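Local coordinates for HNH endonuclease (Geobacillus virus E2, PDB 5H0M), which nicks DNA as a thermophilic phage endonuclease of the HNH family, probably by hydrolysing phosphodiester bonds at a His-Me finger active site, at residues Y74-C79 with S112-C117. Residues are numbered along the deposited sequence; the frame is centred on the assembly and turned at random.
With ZN (zinc ion), chain B.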
loop_
_atom_site.group_PDB
_atom_site.type_symbol
_atom_site.label_atom_id
_atom_site.label_comp_id
_atom_site.label_asym_id
_atom_site.label_seq_id
_atom_site.Cartn_x
_atom_site.Cartn_y
_atom_site.Cartn_z
ATOM N N TYR A 74 -9.886 11.025 3.524
ATOM C CA TYR A 74 -10.282 9.798 4.197
ATOM C C TYR A 74 -11.317 9.001 3.408
ATOM O O TYR A 74 -12.046 8.204 3.979
ATOM C CB TYR A 74 -10.725 10.080 5.649
ATOM C CG TYR A 74 -9.547 10.282 6.573
ATOM C CD1 TYR A 74 -8.874 11.481 6.587
ATOM C CD2 TYR A 74 -9.097 9.258 7.398
ATOM C CE1 TYR A 74 -7.771 11.689 7.410
ATOM C CE2 TYR A 74 -8.009 9.445 8.236
ATOM C CZ TYR A 74 -7.345 10.665 8.233
ATOM O OH TYR A 74 -6.252 10.840 9.061
ATOM N N LEU A 75 -11.371 9.208 2.100
ATOM C CA LEU A 75 -12.271 8.449 1.233
ATOM C C LEU A 75 -11.553 7.387 0.421
ATOM O O LEU A 75 -10.465 7.620 -0.096
ATOM C CB LEU A 75 -12.985 9.372 0.251
ATOM C CG LEU A 75 -13.916 10.398 0.887
ATOM C CD1 LEU A 75 -14.529 11.240 -0.209
ATOM C CD2 LEU A 75 -15.001 9.717 1.715
ATOM N N CYS A 76 -12.193 6.237 0.273
ATOM C CA CYS A 76 -11.681 5.184 -0.590
ATOM C C CYS A 76 -11.613 5.677 -2.021
ATOM O O CYS A 76 -12.617 6.077 -2.590
ATOM C CB CYS A 76 -12.550 3.945 -0.520
ATOM S SG CYS A 76 -12.039 2.655 -1.670
ATOM N N GLN A 77 -10.421 5.651 -2.608
ATOM C CA GLN A 77 -10.218 6.193 -3.960
ATOM C C GLN A 77 -10.752 5.297 -5.055
ATOM O O GLN A 77 -11.095 5.782 -6.124
ATOM C CB GLN A 77 -8.728 6.520 -4.169
ATOM C CG GLN A 77 -8.218 7.581 -3.206
ATOM C CD GLN A 77 -8.968 8.890 -3.337
ATOM O OE1 GLN A 77 -9.719 9.307 -2.444
ATOM N NE2 GLN A 77 -8.795 9.537 -4.467
ATOM N N HIS A 78 -10.841 3.998 -4.810
ATOM C CA HIS A 78 -11.441 3.108 -5.800
ATOM C C HIS A 78 -12.943 3.273 -5.818
ATOM O O HIS A 78 -13.528 3.390 -6.885
ATOM C CB HIS A 78 -11.044 1.671 -5.530
ATOM C CG HIS A 78 -9.611 1.402 -5.824
ATOM N ND1 HIS A 78 -9.114 0.135 -5.967
ATOM C CD2 HIS A 78 -8.572 2.242 -6.049
ATOM C CE1 HIS A 78 -7.823 0.198 -6.236
ATOM N NE2 HIS A 78 -7.471 1.469 -6.285
ATOM N N CYS A 79 -13.559 3.332 -4.646
ATOM C CA CYS A 79 -14.985 3.620 -4.567
ATOM C C CYS A 79 -15.299 4.963 -5.211
ATOM O O CYS A 79 -16.266 5.076 -5.966
ATOM C CB CYS A 79 -15.450 3.624 -3.110
ATOM S SG CYS A 79 -15.762 2.007 -2.365
ATOM N N SER A 112 -5.718 5.513 -0.487
ATOM C CA SER A 112 -6.597 5.194 0.630
ATOM C C SER A 112 -7.720 4.302 0.119
ATOM O O SER A 112 -8.327 4.613 -0.910
ATOM C CB SER A 112 -7.204 6.478 1.192
ATOM O OG SER A 112 -6.188 7.421 1.535
ATOM N N LEU A 113 -7.973 3.194 0.827
ATOM C CA LEU A 113 -8.935 2.163 0.397
ATOM C C LEU A 113 -9.818 1.714 1.545
ATOM O O LEU A 113 -9.401 1.711 2.701
ATOM C CB LEU A 113 -8.221 0.919 -0.146
ATOM C CG LEU A 113 -7.310 1.105 -1.372
ATOM C CD1 LEU A 113 -6.668 -0.221 -1.722
ATOM C CD2 LEU A 113 -8.082 1.665 -2.553
ATOM N N CYS A 114 -11.048 1.330 1.199
ATOM C CA CYS A 114 -11.912 0.606 2.118
ATOM C C CYS A 114 -11.488 -0.861 2.140
ATOM O O CYS A 114 -10.662 -1.303 1.347
ATOM C CB CYS A 114 -13.384 0.749 1.711
ATOM S SG CYS A 114 -13.872 -0.176 0.252
ATOM N N GLN A 115 -12.033 -1.629 3.070
ATOM C CA GLN A 115 -11.644 -3.028 3.180
ATOM C C GLN A 115 -12.004 -3.828 1.931
ATOM O O GLN A 115 -11.229 -4.659 1.470
ATOM C CB GLN A 115 -12.293 -3.666 4.405
ATOM C CG GLN A 115 -12.125 -5.169 4.437
ATOM C CD GLN A 115 -12.699 -5.778 5.678
ATOM O OE1 GLN A 115 -12.882 -5.091 6.683
ATOM N NE2 GLN A 115 -12.965 -7.077 5.627
ATOM N N ALA A 116 -13.204 -3.620 1.406
ATOM C CA ALA A 116 -13.649 -4.355 0.234
ATOM C C ALA A 116 -12.756 -4.095 -0.963
ATOM O O ALA A 116 -12.415 -5.015 -1.700
ATOM C CB ALA A 116 -15.104 -4.045 -0.102
ATOM N N CYS A 117 -12.370 -2.833 -1.155
ATOM C CA CYS A 117 -11.470 -2.491 -2.251
ATOM C C CYS A 117 -10.062 -3.017 -2.011
ATOM O O CYS A 117 -9.397 -3.419 -2.943
ATOM C CB CYS A 117 -11.468 -0.990 -2.495
ATOM S SG CYS A 117 -13.020 -0.449 -3.268
HETATM ZN ZN ZN B . -13.755 1.119 -1.707
HETATM O O HOH W 1 -10.154 -2.387 -5.449
#
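A chi1 of 175° at C76 swings SG away from its own backbone N, while at C114 a chi1 of 73° tucks SG between N and the carbonyl carbon, and the first cysteines of two CxxC motifs thereby converge on one zinc ion. C79 and C117, one helical turn further along, complete the site, all four SG atoms lying 2.3–2.4 Å from the zinc. This Cys4 zinc site within the HNH endonuclease domain joins the short helix 77-81 to the start of helix 115-129. C76 and C114 are the N-caps of these helices, their sulfurs accepting from N of C79 and of C117. SG of C76 also takes the N-H of C114 (3.3 Å), so two backbone N-H groups and the metal share this thiolate, which probably tempers its negative charge. Alongside, N of Q77 donates almost straight to O of S112 (2.9 Å, 170° at the hydrogen), while OG of S112 is hydrogen-bonded to OD2 of D72. Beyond the metal, CD2 of L113 sits over the centre of one face of the H78 ring in a CH-pi contact. The ring's NE2 is hydrogen-bonded to OE1 of Q111; at its edge, in plane, a water lies 2.8 Å from ND1 of H78 and donates to O of C117.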